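PDB 2NWH: carbohydrate kinase from Agrobacterium tumefaciens, which probably transfers the gamma-phosphate of ATP to a hydroxyl of a sugar or related small molecule, as in other kinases of the pfkB (ribokinase) family. Local coordinates for residues L9-H13 against M112-K116; V56-R62 against V80-T86; C140-E146 against K172-K177. All coordinates share one frame; numbering follows the deposited sequence. Where two conformers were deposited one is given.

All three contacts gather round the first strand of the large sheet, 5-9, and the loop that leaves it. Contact 1 brackets that loop against 112-116, contact 2 pairs strands 55-63 and 81-87, the latter at the sheet's edge, and contact 3 packs the end of strand 137-141 against 172-177. The centres of contacts 2 and 3 each lie about 11 Å from that of contact 1 and about 18 Å from one another. Contact 1 touches both: Y115 CD1 is 3.8 Å from P61 CG, and G11 N lies 3.0 Å from D141 OD2. In pfkB kinases the substrate cleft lies between the large domain and its smaller sheet, where contact 1 probably sits.

Contact 1: L9-H13 against M112-K116; sequences LGGAH and MDLYK
Y115 reaches the backbone of G11 and A12 with the hydroxyl end of its ring. Its OH accepts a hydrogen bond from A12 N at 2.9 Å, and the bond is bent, with an N-H...O angle of 133°. The same oxygen lies 3.2 Å from G11 CA, so the hydroxyl sits directly against the glycine backbone. The ring carbons follow the hydroxyl in: Y115 CZ is 3.5 Å from G11 CA. Beyond A12, Y115 OH is 3.8 Å from H13 CB and lies near the imidazole plane, beyond the ring's edge. M112 closes the contact there. Bends at chi2 and chi3 bring its methyl round to H13, where M112 CE is 4.2 Å from H13 CG, while the M112 sulfur, SD, stands 4.9 Å from the centroid of the imidazole, well off the ring normal.

Further out, Y115 also touches P61 of strand 55-63, P93 and N143. The segment 9-13 is tied independently, since G11 N donates to D141 OD2 and H13 is backbone hydrogen-bonded to G39. These ties fix the loop between strand 5-9 of the large sheet and strand 13-20 of the smaller one, so the contact lies where the two sheets of the kinase fold are joined. The chemistry is that of a buried peptide N-H, on A12, met by a phenol oxygen through one bent bond, which ties the 9-13 connection to 112-116.

Contact 2: V56-R62 against V80-T86; sequences VRIIAPR and VEDTPFT
V56-R62 and V80-T86 run side by side as parallel strands, their end-to-end directions 25° apart, with backbone bonds E81 N to V56 O and I58 N to E81 O at one end and F85 N to A60 O and R62 N to F85 O at the other. Between these pairs the regular pattern lapses around A60 and T83-P84. T83 N still donates to I58 O, and a water molecule enters beside it, giving hydrogen bonds to I58 O and D82 OD1 and accepting one from A60 N.

R62 and D82 approach from opposite directions and meet end-on in a salt bridge. NH1 of R62 donates to the syn lone pair of D82 OD2 at 2.8 Å, NH2 of R62 donates to D82 OD1 at 2.9 Å, and the guanidinium and carboxylate planes differ by only 12°. Bends at chi2 and chi3 turn the arginine back along the strand, and P84 CB lies over one face of its guanidinium. The pair packs against A72 of helix 66-77, which links the two strands as a beta-alpha-beta unit; strand 81-87 forms one edge of the large sheet. On this face I58 CG2 is 3.7 Å from V80 CG1, and V80 and V56 touch helix 41-51.

On the other face R57 is stretched out, its chain extended from CG to NE, and crosses T83 at about a right angle. R57 NE donates to T83 OG1 at 2.7 Å, in the guanidinium plane and nearly straight at 170°. E81 crosses the R57 chain, with E81 OE1 3.7 Å from R57 CD; its OE2 lies well out of the guanidinium plane, where no N-H points at it.

Contact 3: C140-E146 against K172-K177; sequences CDANLPE and KAVKLK
K175 and K172 extend from one side of a short helical turn toward the loop of A142-L144, and they use different parts of themselves. K175 comes in with its ammonium end. CG stands beside the backbone N and a bend at chi3 (76°) turns the chain so that NZ arrives between two carbonyls, donating to A142 O at 2.9 Å, tilted 28° from the carbonyl plane, and to L144 O at 3.0 Å. K175 NZ thus bridges the carbonyls of A142 and L144, the second bond being weak. K172 lies alongside by its aliphatic part, with K172 CD 3.5 Å from A142 O and its CB against the methyl of A142. That methyl points into the helical segment, where A142 CB is 3.6 Å from K172 O and 4.2 Å from L176 CD1.

E146 passes K175 as well. Its CG is anti to the backbone N (chi1 171°), and in the conformer given the extended chain runs by the K175 backbone, with E146 CG 3.5 Å from K175 O.

The corner has its own scaffold: a type I turn spans D141 to L144, and D141 OD1 accepts from N143 N in an Asx turn, while D141 OD2 accepts from G42 N. P145 occupies the N-cap position before helix 146-158. Thus the contact joins the exit of the central strand 137-141 to the end of helix 170-173, with L149 of helix 146-158 touching C140, K175 and L176, and strand 163-166 alongside C140.

Contact 1: L9-H13 against M112-K116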
ATOM      1  N   LEU A   9       9.619   0.355   3.049  1.00 13.19           N
ATOM      2  CA  LEU A   9       9.893  -0.542   4.176  1.00 14.18           C
ATOM      3  C   LEU A   9       8.555  -1.089   4.678  1.00 15.57           C
ATOM      4  O   LEU A   9       7.727  -0.354   5.221  1.00 16.05           O
ATOM      5  CB  LEU A   9      10.655   0.199   5.282  1.00 13.72           C
ATOM      6  CG  LEU A   9      11.927   0.856   4.780  1.00 14.55           C
ATOM      7  CD1 LEU A   9      11.700   2.361   4.590  1.00 18.01           C
ATOM      8  CD2 LEU A   9      13.030   0.642   5.854  1.00 19.67           C
ATOM      9  N   GLY A  10       8.328  -2.376   4.485  1.00 14.82           N
ATOM     10  CA  GLY A  10       6.996  -2.902   4.687  1.00 15.40           C
ATOM     11  C   GLY A  10       6.918  -4.375   4.381  1.00 16.22           C
ATOM     12  O   GLY A  10       7.924  -5.073   4.418  1.00 15.70           O
ATOM     13  N   GLY A  11       5.706  -4.827   4.108  1.00 15.33           N
ATOM     14  CA  GLY A  11       5.449  -6.218   3.924  1.00 17.11           C
ATOM     15  C   GLY A  11       5.569  -6.625   2.495  1.00 17.46           C
ATOM     16  O   GLY A  11       5.333  -5.841   1.552  1.00 17.20           O
ATOM     17  N   ALA A  12       5.946  -7.885   2.338  1.00 17.69           N
ATOM     18  CA  ALA A  12       6.050  -8.504   1.056  1.00 17.75           C
ATOM     19  C   ALA A  12       5.864  -9.971   1.390  1.00 19.66           C
ATOM     20  O   ALA A  12       6.682 -10.563   2.060  1.00 20.61           O
ATOM     21  CB  ALA A  12       7.438  -8.212   0.413  1.00 17.63           C
ATOM     22  N   HIS A  13       4.731 -10.549   0.981  1.00 19.53           N
ATOM     23  CA  HIS A  13       4.401 -11.933   1.401  1.00 19.13           C
ATOM     24  C   HIS A  13       4.046 -12.745   0.147  1.00 17.96           C
ATOM     25  O   HIS A  13       3.818 -12.183  -0.920  1.00 16.40           O
ATOM     26  CB  HIS A  13       3.240 -11.975   2.450  1.00 20.02           C
ATOM     27  CG  HIS A  13       1.931 -11.341   2.020  1.00 19.25           C
ATOM     28  ND1 HIS A  13       1.066 -11.899   1.100  1.00 26.81           N
ATOM     29  CD2 HIS A  13       1.301 -10.240   2.484  1.00 18.88           C
ATOM     30  CE1 HIS A  13      -0.015 -11.145   0.979  1.00 22.77           C
ATOM     31  NE2 HIS A  13       0.100 -10.132   1.815  1.00 25.20           N
ATOM     32  N   MET A 112       2.062 -13.950   9.520  1.00 18.31           N
ATOM     33  CA  MET A 112       2.807 -12.717   9.318  1.00 19.25           C
ATOM     34  C   MET A 112       3.902 -12.493  10.404  1.00 20.23           C
ATOM     35  O   MET A 112       4.423 -11.380  10.524  1.00 19.78           O
ATOM     36  CB  MET A 112       1.854 -11.524   9.302  1.00 19.22           C
ATOM     37  CG  MET A 112       0.791 -11.513   8.166  1.00 21.91           C
ATOM     38  SD  MET A 112       1.513 -11.431   6.517  1.00 15.14           S
ATOM     39  CE  MET A 112       0.768 -12.795   5.772  1.00 25.96           C
ATOM     40  N   ASP A 113       4.224 -13.533  11.187  1.00 20.04           N
ATOM     41  CA  ASP A 113       5.086 -13.371  12.341  1.00 20.35           C
ATOM     42  C   ASP A 113       6.473 -12.878  11.992  1.00 18.56           C
ATOM     43  O   ASP A 113       7.115 -12.249  12.838  1.00 17.25           O
ATOM     44  CB  ASP A 113       5.234 -14.671  13.144  1.00 21.17           C
ATOM     45  CG  ASP A 113       3.913 -15.125  13.808  1.00 25.88           C
ATOM     46  OD1 ASP A 113       2.988 -14.296  14.071  1.00 27.51           O
ATOM     47  OD2 ASP A 113       3.833 -16.328  14.087  1.00 28.85           O
ATOM     48  N   LEU A 114       6.968 -13.183  10.791  1.00 17.21           N
ATOM     49  CA  LEU A 114       8.339 -12.749  10.462  1.00 16.89           C
ATOM     50  C   LEU A 114       8.526 -11.245  10.618  1.00 17.84           C
ATOM     51  O   LEU A 114       9.625 -10.811  10.969  1.00 15.75           O
ATOM     52  CB  LEU A 114       8.775 -13.215   9.075  1.00 16.91           C
ATOM     53  CG  LEU A 114      10.301 -13.163   8.856  1.00 16.66           C
ATOM     54  CD1 LEU A 114      11.075 -14.207   9.733  1.00 20.19           C
ATOM     55  CD2 LEU A 114      10.615 -13.376   7.418  1.00 17.13           C
ATOM     56  N   TYR A 115       7.464 -10.451  10.378  1.00 17.77           N
ATOM     57  CA  TYR A 115       7.579  -8.962  10.492  1.00 19.04           C
ATOM     58  C   TYR A 115       7.983  -8.496  11.890  1.00 19.01           C
ATOM     59  O   TYR A 115       8.563  -7.420  12.052  1.00 17.64           O
ATOM     60  CB  TYR A 115       6.266  -8.254  10.059  1.00 18.65           C
ATOM     61  CG  TYR A 115       5.879  -8.556   8.614  1.00 20.83           C
ATOM     62  CD1 TYR A 115       6.859  -8.640   7.636  1.00 22.93           C
ATOM     63  CD2 TYR A 115       4.551  -8.727   8.240  1.00 22.90           C
ATOM     64  CE1 TYR A 115       6.552  -8.915   6.299  1.00 24.56           C
ATOM     65  CE2 TYR A 115       4.218  -9.012   6.887  1.00 23.46           C
ATOM     66  CZ  TYR A 115       5.251  -9.108   5.938  1.00 22.26           C
ATOM     67  OH  TYR A 115       5.008  -9.340   4.612  1.00 24.88           O
ATOM     68  N   LYS A 116       7.665  -9.298  12.901  1.00 19.67           N
ATOM     69  CA  LYS A 116       8.050  -8.985  14.294  1.00 19.81           C
ATOM     70  C   LYS A 116       9.555  -8.928  14.481  1.00 19.73           C
ATOM     71  O   LYS A 116      10.008  -8.334  15.454  1.00 19.07           O
ATOM     72  CB  LYS A 116       7.479 -10.011  15.289  1.00 19.61           C
ATOM     73  CG  LYS A 116       5.964 -10.184  15.133  1.00 24.63           C
ATOM     74  CD  LYS A 116       5.392 -11.083  16.199  1.00 30.62           C
ATOM     75  CE  LYS A 116       3.906 -10.880  16.255  1.00 33.86           C
ATOM     76  NZ  LYS A 116       3.274 -11.733  15.227  1.00 40.28           N
TER

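Contact 2: V56-R62 against V80-T86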
ATOM      1  N   VAL A  56      12.498   2.367  -7.631  1.00 15.87           N
ATOM      2  CA  VAL A  56      11.947   1.912  -6.333  1.00 14.52           C
ATOM      3  C   VAL A  56      12.799   0.798  -5.773  1.00 15.04           C
ATOM      4  O   VAL A  56      13.201  -0.110  -6.523  1.00 15.32           O
ATOM      5  CB  VAL A  56      10.460   1.454  -6.423  1.00 15.31           C
ATOM      6  CG1 VAL A  56       9.892   1.096  -4.996  1.00 16.06           C
ATOM      7  CG2 VAL A  56       9.598   2.561  -7.104  1.00 14.85           C
ATOM      8  N   ARG A  57      13.082   0.890  -4.464  1.00 13.81           N
ATOM      9  CA  ARG A  57      13.765  -0.182  -3.726  1.00 14.70           C
ATOM     10  C   ARG A  57      12.867  -0.583  -2.542  1.00 14.88           C
ATOM     11  O   ARG A  57      12.161   0.275  -1.970  1.00 16.49           O
ATOM     12  CB  ARG A  57      15.144   0.305  -3.238  1.00 15.98           C
ATOM     13  CG  ARG A  57      15.831  -0.620  -2.228  1.00 15.89           C
ATOM     14  CD  ARG A  57      17.136  -0.008  -1.795  1.00 16.73           C
ATOM     15  NE  ARG A  57      17.912  -0.864  -0.888  1.00 16.17           N
ATOM     16  CZ  ARG A  57      19.077  -0.494  -0.357  1.00 19.91           C
ATOM     17  NH1 ARG A  57      19.548   0.718  -0.582  1.00 17.59           N
ATOM     18  NH2 ARG A  57      19.748  -1.315   0.431  1.00 20.00           N
ATOM     19  N   ILE A  58      12.869  -1.864  -2.181  1.00 13.94           N
ATOM     20  CA  ILE A  58      12.092  -2.315  -0.996  1.00 13.95           C
ATOM     21  C   ILE A  58      12.965  -3.120  -0.018  1.00 14.19           C
ATOM     22  O   ILE A  58      13.794  -3.934  -0.434  1.00 16.68           O
ATOM     23  CB  ILE A  58      10.785  -3.106  -1.364  1.00 14.59           C
ATOM     24  CG1 ILE A  58       9.950  -3.420  -0.093  1.00  9.99           C
ATOM     25  CG2 ILE A  58      11.093  -4.430  -2.204  1.00 16.41           C
ATOM     26  CD1 ILE A  58       8.507  -3.848  -0.440  1.00 15.99           C
ATOM     27  N   ILE A  59      12.741  -2.897   1.274  1.00 13.90           N
ATOM     28  CA  ILE A  59      13.342  -3.702   2.333  1.00 14.29           C
ATOM     29  C   ILE A  59      12.168  -4.351   3.084  1.00 14.74           C
ATOM     30  O   ILE A  59      11.354  -3.645   3.734  1.00 14.81           O
ATOM     31  CB  ILE A  59      14.130  -2.823   3.304  1.00 15.38           C
ATOM     32  CG1 ILE A  59      15.269  -2.100   2.593  1.00 14.26           C
ATOM     33  CG2 ILE A  59      14.791  -3.708   4.469  1.00 16.22           C
ATOM     34  CD1 ILE A  59      15.905  -0.967   3.520  1.00 16.78           C
ATOM     35  N   ALA A  60      12.045  -5.680   2.924  1.00 15.42           N
ATOM     36  CA  ALA A  60      11.043  -6.454   3.655  1.00 15.95           C
ATOM     37  C   ALA A  60      11.685  -7.662   4.348  1.00 15.25           C
ATOM     38  O   ALA A  60      12.582  -8.297   3.761  1.00 17.29           O
ATOM     39  CB  ALA A  60       9.981  -6.919   2.715  1.00 15.80           C
ATOM     40  N   PRO A  61      11.205  -8.021   5.549  1.00 16.51           N
ATOM     41  CA  PRO A  61      11.664  -9.277   6.195  1.00 17.38           C
ATOM     42  C   PRO A  61      11.383 -10.415   5.228  1.00 17.36           C
ATOM     43  O   PRO A  61      10.331 -10.430   4.558  1.00 19.82           O
ATOM     44  CB  PRO A  61      10.796  -9.374   7.448  1.00 16.33           C
ATOM     45  CG  PRO A  61      10.538  -7.907   7.826  1.00 17.44           C
ATOM     46  CD  PRO A  61      10.210  -7.328   6.401  1.00 16.73           C
ATOM     47  N   ARG A  62      12.345 -11.310   5.070  1.00 17.70           N
ATOM     48  CA  ARG A  62      12.254 -12.352   4.053  1.00 17.50           C
ATOM     49  C   ARG A  62      12.807 -13.647   4.661  1.00 18.06           C
ATOM     50  O   ARG A  62      13.793 -13.619   5.381  1.00 18.58           O
ATOM     51  CB  ARG A  62      13.110 -11.964   2.863  1.00 17.64           C
ATOM     52  CG  ARG A  62      13.199 -12.950   1.728  1.00 18.66           C
ATOM     53  CD  ARG A  62      11.872 -13.075   0.910  1.00 20.22           C
ATOM     54  NE  ARG A  62      11.372 -11.733   0.497  1.00 21.27           N
ATOM     55  CZ  ARG A  62      11.899 -10.974  -0.471  1.00 20.76           C
ATOM     56  NH1 ARG A  62      12.938 -11.376  -1.207  1.00 19.72           N
ATOM     57  NH2 ARG A  62      11.377  -9.771  -0.700  1.00 17.66           N
ATOM     58  N   VAL A  80      11.504  -3.390  -9.437  1.00 18.79           N
ATOM     59  CA  VAL A  80      11.775  -2.970  -8.059  1.00 17.17           C
ATOM     60  C   VAL A  80      13.063  -3.632  -7.638  1.00 18.84           C
ATOM     61  O   VAL A  80      13.226  -4.864  -7.810  1.00 17.88           O
ATOM     62  CB  VAL A  80      10.619  -3.395  -7.099  1.00 16.07           C
ATOM     63  CG1 VAL A  80      10.956  -3.133  -5.614  1.00 16.45           C
ATOM     64  CG2 VAL A  80       9.244  -2.708  -7.497  1.00 14.23           C
ATOM     65  N   GLU A  81      13.951  -2.837  -7.045  1.00 18.30           N
ATOM     66  CA  GLU A  81      15.162  -3.362  -6.402  1.00 18.85           C
ATOM     67  C   GLU A  81      14.800  -3.997  -5.057  1.00 18.52           C
ATOM     68  O   GLU A  81      14.346  -3.327  -4.137  1.00 18.04           O
ATOM     69  CB  GLU A  81      16.212  -2.262  -6.226  1.00 19.25           C
ATOM     70  CG  GLU A  81      17.553  -2.797  -5.629  1.00 20.58           C
ATOM     71  CD  GLU A  81      18.537  -1.687  -5.227  1.00 26.21           C
ATOM     72  OE1 GLU A  81      18.170  -0.488  -5.315  1.00 28.09           O
ATOM     73  OE2 GLU A  81      19.673  -2.026  -4.803  1.00 28.13           O
ATOM     74  N   ASP A  82      14.968  -5.304  -4.974  1.00 18.62           N
ATOM     75  CA  ASP A  82      14.617  -6.087  -3.781  1.00 20.12           C
ATOM     76  C   ASP A  82      15.872  -6.260  -2.963  1.00 18.92           C
ATOM     77  O   ASP A  82      16.756  -7.026  -3.361  1.00 19.82           O
ATOM     78  CB  ASP A  82      14.169  -7.486  -4.180  1.00 20.77           C
ATOM     79  CG  ASP A  82      13.687  -8.309  -2.988  1.00 23.51           C
ATOM     80  OD1 ASP A  82      12.881  -7.790  -2.174  1.00 22.78           O
ATOM     81  OD2 ASP A  82      14.097  -9.489  -2.886  1.00 22.79           O
ATOM     82  N   THR A  83      15.954  -5.574  -1.832  1.00 17.63           N
ATOM     83  CA  THR A  83      17.071  -5.806  -0.881  1.00 16.72           C
ATOM     84  C   THR A  83      16.458  -6.282   0.440  1.00 17.07           C
ATOM     85  O   THR A  83      16.189  -5.498   1.314  1.00 16.03           O
ATOM     86  CB  THR A  83      17.979  -4.532  -0.691  1.00 18.05           C
ATOM     87  OG1 THR A  83      17.208  -3.432  -0.209  1.00 16.30           O
ATOM     88  CG2 THR A  83      18.648  -4.096  -2.002  1.00 18.70           C
ATOM     89  N   PRO A  84      16.202  -7.591   0.571  1.00 17.24           N
ATOM     90  CA  PRO A  84      15.413  -8.112   1.689  1.00 17.19           C
ATOM     91  C   PRO A  84      16.178  -8.155   2.999  1.00 17.25           C
ATOM     92  O   PRO A  84      17.437  -8.266   3.023  1.00 17.62           O
ATOM     93  CB  PRO A  84      15.053  -9.534   1.224  1.00 17.24           C
ATOM     94  CG  PRO A  84      16.253  -9.929   0.371  1.00 18.03           C
ATOM     95  CD  PRO A  84      16.620  -8.661  -0.367  1.00 17.71           C
ATOM     96  N   PHE A  85      15.430  -8.067   4.101  1.00 18.08           N
ATOM     97  CA  PHE A  85      15.988  -8.335   5.445  1.00 17.30           C
ATOM     98  C   PHE A  85      15.863  -9.845   5.670  1.00 16.70           C
ATOM     99  O   PHE A  85      14.900 -10.331   6.255  1.00 16.51           O
ATOM    100  CB  PHE A  85      15.274  -7.512   6.543  1.00 17.32           C
ATOM    101  CG  PHE A  85      16.189  -7.103   7.706  1.00 19.13           C
ATOM    102  CD1 PHE A  85      16.197  -5.786   8.168  1.00 19.11           C
ATOM    103  CD2 PHE A  85      17.047  -8.034   8.305  1.00 20.84           C
ATOM    104  CE1 PHE A  85      17.045  -5.369   9.222  1.00 20.56           C
ATOM    105  CE2 PHE A  85      17.880  -7.655   9.379  1.00 20.49           C
ATOM    106  CZ  PHE A  85      17.898  -6.313   9.833  1.00 21.21           C
ATOM    107  N   THR A  86      16.840 -10.594   5.168  1.00 17.39           N
ATOM    108  CA  THR A  86      16.762 -12.085   5.079  1.00 18.46           C
ATOM    109  C   THR A  86      17.104 -12.777   6.378  1.00 18.35           C
ATOM    110  O   THR A  86      18.150 -12.454   7.010  1.00 17.79           O
ATOM    111  CB  THR A  86      17.740 -12.615   3.979  1.00 17.99           C
ATOM    112  OG1 THR A  86      17.383 -12.007   2.732  1.00 19.71           O
ATOM    113  CG2 THR A  86      17.680 -14.135   3.817  1.00 17.87           C
TER
HETATM  114  O   HOH W   1      13.033  -6.667   0.288  1.00 21.41           O

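Contact 3: C140-E146 against K172-K177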
ATOM      1  N   CYS A 140       6.218   3.402   4.120  1.00 18.59           N
ATOM      2  CA  CYS A 140       6.168   2.221   4.972  1.00 19.78           C
ATOM      3  C   CYS A 140       4.742   1.711   5.014  1.00 21.12           C
ATOM      4  O   CYS A 140       3.802   2.377   4.517  1.00 20.18           O
ATOM      5  CB  CYS A 140       6.680   2.563   6.388  1.00 20.24           C
ATOM      6  SG  CYS A 140       5.604   3.739   7.323  1.00 23.63           S
ATOM      7  N   ASP A 141       4.565   0.547   5.617  1.00 20.74           N
ATOM      8  CA  ASP A 141       3.230   0.123   5.922  1.00 21.73           C
ATOM      9  C   ASP A 141       3.175  -0.371   7.369  1.00 22.11           C
ATOM     10  O   ASP A 141       4.213  -0.586   8.032  1.00 21.08           O
ATOM     11  CB  ASP A 141       2.673  -0.867   4.919  1.00 21.77           C
ATOM     12  CG  ASP A 141       3.354  -2.233   5.004  1.00 22.86           C
ATOM     13  OD1 ASP A 141       3.839  -2.600   6.102  1.00 22.97           O
ATOM     14  OD2 ASP A 141       3.386  -2.941   3.983  1.00 22.76           O
ATOM     15  N   ALA A 142       1.943  -0.533   7.840  1.00 22.99           N
ATOM     16  CA  ALA A 142       1.729  -0.833   9.235  1.00 24.31           C
ATOM     17  C   ALA A 142       1.878  -2.335   9.530  1.00 24.29           C
ATOM     18  O   ALA A 142       1.476  -2.789  10.609  1.00 24.89           O
ATOM     19  CB  ALA A 142       0.344  -0.254   9.703  1.00 24.71           C
ATOM     20  N   ASN A 143       2.473  -3.094   8.591  1.00 22.96           N
ATOM     21  CA  ASN A 143       2.920  -4.470   8.881  1.00 24.60           C
ATOM     22  C   ASN A 143       4.116  -4.492   9.828  1.00 24.12           C
ATOM     23  O   ASN A 143       4.362  -5.492  10.534  1.00 25.19           O
ATOM     24  CB  ASN A 143       3.311  -5.247   7.617  1.00 23.86           C
ATOM     25  CG  ASN A 143       2.131  -5.692   6.812  1.00 28.61           C
ATOM     26  OD1 ASN A 143       2.020  -5.376   5.614  1.00 32.27           O
ATOM     27  ND2 ASN A 143       1.225  -6.426   7.453  1.00 27.17           N
ATOM     28  N   LEU A 144       4.898  -3.419   9.806  1.00 24.44           N
ATOM     29  CA  LEU A 144       6.070  -3.310  10.683  1.00 23.70           C
ATOM     30  C   LEU A 144       5.605  -3.072  12.127  1.00 23.45           C
ATOM     31  O   LEU A 144       4.548  -2.493  12.361  1.00 23.25           O
ATOM     32  CB  LEU A 144       6.943  -2.117  10.278  1.00 24.63           C
ATOM     33  CG  LEU A 144       7.556  -2.067   8.867  1.00 26.82           C
ATOM     34  CD1 LEU A 144       8.379  -0.776   8.737  1.00 27.16           C
ATOM     35  CD2 LEU A 144       8.392  -3.278   8.560  1.00 28.73           C
ATOM     36  N   PRO A 145       6.396  -3.506  13.106  1.00 23.32           N
ATOM     37  CA  PRO A 145       6.024  -3.256  14.509  1.00 23.02           C
ATOM     38  C   PRO A 145       5.796  -1.774  14.859  1.00 22.93           C
ATOM     39  O   PRO A 145       6.423  -0.904  14.261  1.00 22.77           O
ATOM     40  CB  PRO A 145       7.249  -3.770  15.278  1.00 23.11           C
ATOM     41  CG  PRO A 145       7.798  -4.874  14.392  1.00 22.85           C
ATOM     42  CD  PRO A 145       7.654  -4.275  12.999  1.00 22.19           C
ATOM     43  N   GLU A 146       4.925  -1.510  15.851  1.00 22.86           N
ATOM     44  CA  GLU A 146       4.669  -0.144  16.304  0.60 23.26           C
ATOM     45  C   GLU A 146       5.952   0.631  16.622  1.00 23.07           C
ATOM     46  O   GLU A 146       6.163   1.731  16.074  1.00 22.87           O
ATOM     47  CB  GLU A 146       3.664  -0.119  17.484  0.60 23.62           C
ATOM     48  CG  GLU A 146       3.488   1.250  18.172  0.60 23.84           C
ATOM     49  CD  GLU A 146       2.180   1.358  18.984  0.60 26.87           C
ATOM     50  OE1 GLU A 146       1.342   0.429  18.921  0.60 26.37           O
ATOM     51  OE2 GLU A 146       1.979   2.393  19.668  0.60 25.84           O
ATOM     52  N   LYS A 172      -4.168  -2.672  12.313  1.00 37.19           N
ATOM     53  CA  LYS A 172      -2.761  -2.314  12.169  1.00 36.52           C
ATOM     54  C   LYS A 172      -2.539  -0.811  12.221  1.00 36.73           C
ATOM     55  O   LYS A 172      -1.522  -0.364  12.750  1.00 36.78           O
ATOM     56  CB  LYS A 172      -2.176  -2.916  10.890  1.00 37.20           C
ATOM     57  CG  LYS A 172      -1.951  -4.435  10.983  1.00 37.11           C
ATOM     58  CD  LYS A 172      -1.129  -4.958   9.814  1.00 41.51           C
ATOM     59  CE  LYS A 172      -1.612  -6.325   9.321  1.00 44.42           C
ATOM     60  NZ  LYS A 172      -1.316  -7.435  10.268  1.00 47.41           N
ATOM     61  N   ALA A 173      -3.493  -0.037  11.693  1.00 35.84           N
ATOM     62  CA  ALA A 173      -3.401   1.429  11.646  1.00 36.23           C
ATOM     63  C   ALA A 173      -2.946   2.085  12.959  1.00 35.99           C
ATOM     64  O   ALA A 173      -2.126   3.010  12.938  1.00 35.16           O
ATOM     65  CB  ALA A 173      -4.736   2.032  11.192  1.00 35.77           C
ATOM     66  N   VAL A 174      -3.487   1.599  14.084  1.00 36.04           N
ATOM     67  CA  VAL A 174      -3.191   2.161  15.415  1.00 36.42           C
ATOM     68  C   VAL A 174      -1.676   2.199  15.721  1.00 35.99           C
ATOM     69  O   VAL A 174      -1.193   3.063  16.459  1.00 35.90           O
ATOM     70  CB  VAL A 174      -3.939   1.398  16.537  1.00 36.53           C
ATOM     71  CG1 VAL A 174      -5.443   1.473  16.336  1.00 37.16           C
ATOM     72  CG2 VAL A 174      -3.469  -0.058  16.615  1.00 37.07           C
ATOM     73  N   LYS A 175      -0.935   1.278  15.112  1.00 36.13           N
ATOM     74  CA  LYS A 175       0.525   1.176  15.251  1.00 34.90           C
ATOM     75  C   LYS A 175       1.275   2.423  14.758  1.00 34.88           C
ATOM     76  O   LYS A 175       2.489   2.589  15.047  1.00 34.13           O
ATOM     77  CB  LYS A 175       1.025  -0.054  14.497  1.00 34.98           C
ATOM     78  CG  LYS A 175       0.518  -1.382  15.081  1.00 35.87           C
ATOM     79  CD  LYS A 175       0.614  -2.562  14.105  1.00 37.02           C
ATOM     80  CE  LYS A 175       2.019  -3.062  13.955  1.00 34.49           C
ATOM     81  NZ  LYS A 175       2.185  -4.245  13.045  1.00 33.65           N
ATOM     82  N   LEU A 176       0.554   3.278  14.016  1.00 33.50           N
ATOM     83  CA  LEU A 176       1.126   4.491  13.410  1.00 33.49           C
ATOM     84  C   LEU A 176       1.009   5.722  14.319  1.00 33.08           C
ATOM     85  O   LEU A 176       1.536   6.787  14.003  1.00 33.30           O
ATOM     86  CB  LEU A 176       0.493   4.789  12.023  1.00 32.90           C
ATOM     87  CG  LEU A 176       0.923   3.851  10.888  1.00 33.65           C
ATOM     88  CD1 LEU A 176      -0.074   3.895   9.761  1.00 33.17           C
ATOM     89  CD2 LEU A 176       2.372   4.105  10.406  1.00 33.41           C
ATOM     90  N   LYS A 177       0.349   5.557  15.462  1.00 34.03           N
ATOM     91  CA  LYS A 177      -0.033   6.685  16.329  1.00 33.04           C
ATOM     92  C   LYS A 177       1.142   7.579  16.769  1.00 32.71           C
ATOM     93  O   LYS A 177       1.058   8.813  16.599  1.00 32.11           O
ATOM     94  CB  LYS A 177      -0.846   6.183  17.519  1.00 33.63           C
ATOM     95  CG  LYS A 177      -1.500   7.276  18.373  1.00 35.98           C
ATOM     96  CD  LYS A 177      -2.364   6.689  19.512  1.00 40.57           C
ATOM     97  CE  LYS A 177      -1.676   5.511  20.246  1.00 41.21           C
ATOM     98  NZ  LYS A 177      -0.379   5.864  20.908  1.00 43.67           N
TER